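Local coordinates for protein transcriptional regulator (Rhodococcus jostii, PDB 5CYV) that probably binds DNA as a MarR-family transcriptional regulator of p-hydroxycinnamate metabolism, and binds p-coumaroyl-CoA, at residues B[47-50]-B[51-55]. Residues are numbered along the deposited sequence; the frame is centred on the assembly and turned at random.
Sequences CEQA and EGVNQ
Q49 lays the first part of its side chain against the peptide of G52, across a tight turn whose corners are A50 and E51. The CB of Q49 sits 3.2 Å from the O of G52, with its CG following at 3.6 Å from the same oxygen; this is van der Waals contact between methylenes and a carbonyl. Beyond G52, the CG of Q49 also meets the CB of V53 at 4.0 Å. The bend at chi2 (-64°) then swings the amide of Q49 away from 51-55. The backbone angles of A50 and E51 are those of a type I beta turn, and the CA atoms of Q49 and G52 are 5.1 Å apart, yet no hydrogen bond across the segments closes it; the O of Q49 accepts one from NH2 of R103, whose NH1 reaches the O of C47. E51 folds back at chi2 (-62°), its CB 3.5 Å from the C of A50, and a water bridges its OE2 to the O of A50, donating to each over 3.1 Å. The same side chain touches P88 and L95. In the winged helix-turn-helix fold of the MarR family, this turn carries the chain from helix 37-47 toward helix 55-62, and on the way V53 is hydrogen-bonded through its backbone to I96 of strand 94-98. At G52, phi is 121°, where a CB would jam against the O of E51. The OD1 of N54 caps the N of R56.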
ATOM      1  N   CYS B  47       1.189 -16.026  15.714  1.00 18.26           N
ATOM      2  CA  CYS B  47       2.414 -16.429  16.442  1.00 19.86           C
ATOM      3  C   CYS B  47       2.750 -15.454  17.578  1.00 22.10           C
ATOM      4  O   CYS B  47       3.452 -15.819  18.526  1.00 23.47           O
ATOM      5  CB  CYS B  47       3.587 -16.557  15.476  1.00 19.84           C
ATOM      6  SG  CYS B  47       3.461 -18.034  14.416  1.00 21.40           S
ATOM      7  N   GLU B  48       2.314 -14.192  17.443  1.00 20.23           N
ATOM      8  CA  GLU B  48       2.637 -13.200  18.463  1.00 21.69           C
ATOM      9  C   GLU B  48       2.016 -13.516  19.823  1.00 25.25           C
ATOM     10  O   GLU B  48       2.429 -12.924  20.803  1.00 26.48           O
ATOM     11  CB  GLU B  48       2.195 -11.806  18.035  1.00 22.63           C
ATOM     12  CG  GLU B  48       3.070 -11.291  16.910  1.00 23.72           C
ATOM     13  CD  GLU B  48       2.581  -9.953  16.311  1.00 27.20           C
ATOM     14  OE1 GLU B  48       1.562  -9.384  16.796  1.00 25.65           O
ATOM     15  OE2 GLU B  48       3.278  -9.484  15.353  1.00 23.64           O
ATOM     16  N   GLN B  49       1.006 -14.399  19.868  1.00 23.25           N
ATOM     17  CA  GLN B  49       0.292 -14.712  21.088  1.00 25.50           C
ATOM     18  C   GLN B  49       0.621 -16.135  21.470  1.00 24.84           C
ATOM     19  O   GLN B  49       0.679 -17.014  20.604  1.00 25.30           O
ATOM     20  CB  GLN B  49      -1.225 -14.577  20.870  1.00 30.17           C
ATOM     21  CG  GLN B  49      -1.604 -13.254  20.158  1.00 30.58           C
ATOM     22  CD  GLN B  49      -1.231 -12.057  21.027  1.00 34.43           C
ATOM     23  OE1 GLN B  49      -1.242 -12.154  22.267  1.00 35.59           O
ATOM     24  NE2 GLN B  49      -0.909 -10.938  20.409  1.00 34.40           N
ATOM     25  N   ALA B  50       0.724 -16.388  22.755  1.00 28.15           N
ATOM     26  CA  ALA B  50       1.002 -17.743  23.201  1.00 32.68           C
ATOM     27  C   ALA B  50      -0.155 -18.672  22.958  1.00 26.01           C
ATOM     28  O   ALA B  50       0.029 -19.809  22.522  1.00 31.60           O
ATOM     29  CB  ALA B  50       1.369 -17.745  24.696  1.00 35.15           C
ATOM     30  N   GLU B  51      -1.360 -18.205  23.209  1.00 29.22           N
ATOM     31  CA  GLU B  51      -2.495 -19.091  23.078  1.00 30.43           C
ATOM     32  C   GLU B  51      -3.257 -18.931  21.773  1.00 26.36           C
ATOM     33  O   GLU B  51      -4.127 -19.749  21.459  1.00 28.62           O
ATOM     34  CB  GLU B  51      -3.447 -18.880  24.250  1.00 38.73           C
ATOM     35  CG  GLU B  51      -2.863 -19.345  25.580  1.00 45.01           C
ATOM     36  CD  GLU B  51      -2.552 -20.850  25.614  1.00 54.85           C
ATOM     37  OE1 GLU B  51      -3.344 -21.651  25.061  1.00 39.37           O
ATOM     38  OE2 GLU B  51      -1.505 -21.225  26.193  1.00 58.76           O
ATOM     39  N   GLY B  52      -2.911 -17.919  21.003  1.00 24.24           N
ATOM     40  CA  GLY B  52      -3.648 -17.624  19.785  1.00 20.65           C
ATOM     41  C   GLY B  52      -4.227 -16.226  19.796  1.00 23.53           C
ATOM     42  O   GLY B  52      -4.240 -15.551  20.826  1.00 26.99           O
ATOM     43  N   VAL B  53      -4.770 -15.862  18.641  1.00 20.50           N
ATOM     44  CA  VAL B  53      -5.311 -14.530  18.399  1.00 22.57           C
ATOM     45  C   VAL B  53      -6.749 -14.652  17.891  1.00 20.80           C
ATOM     46  O   VAL B  53      -7.109 -15.553  17.120  1.00 22.94           O
ATOM     47  CB  VAL B  53      -4.456 -13.742  17.383  1.00 21.73           C
ATOM     48  CG1 VAL B  53      -4.505 -14.384  16.003  1.00 22.44           C
ATOM     49  CG2 VAL B  53      -4.915 -12.280  17.319  1.00 24.79           C
ATOM     50  N   ASN B  54      -7.569 -13.711  18.343  1.00 23.84           N
ATOM     51  CA  ASN B  54      -8.943 -13.605  17.910  1.00 26.89           C
ATOM     52  C   ASN B  54      -9.139 -13.114  16.476  1.00 26.30           C
ATOM     53  O   ASN B  54      -8.406 -12.251  16.024  1.00 23.72           O
ATOM     54  CB  ASN B  54      -9.584 -12.621  18.922  1.00 45.00           C
ATOM     55  CG  ASN B  54     -11.070 -12.573  18.875  1.00 53.24           C
ATOM     56  OD1 ASN B  54     -11.679 -12.488  17.817  1.00 52.25           O
ATOM     57  ND2 ASN B  54     -11.680 -12.567  20.053  1.00 68.43           N
ATOM     58  N   GLN B  55     -10.058 -13.707  15.726  1.00 23.58           N
ATOM     59  CA  GLN B  55     -10.321 -13.298  14.336  1.00 24.99           C
ATOM     60  C   GLN B  55     -10.582 -11.795  14.215  1.00 27.03           C
ATOM     61  O   GLN B  55     -10.137 -11.138  13.240  1.00 23.39           O
ATOM     62  CB  GLN B  55     -11.516 -14.095  13.776  1.00 27.90           C
ATOM     63  CG  GLN B  55     -11.866 -13.851  12.291  1.00 29.15           C
ATOM     64  CD  GLN B  55     -13.276 -14.322  11.944  1.00 43.12           C
ATOM     65  OE1 GLN B  55     -14.247 -13.573  12.057  1.00 46.78           O
ATOM     66  NE2 GLN B  55     -13.387 -15.568  11.526  1.00 43.52           N
TER
HETATM   67  O   HOH W   1       0.369 -22.475  24.117  1.00 51.34           O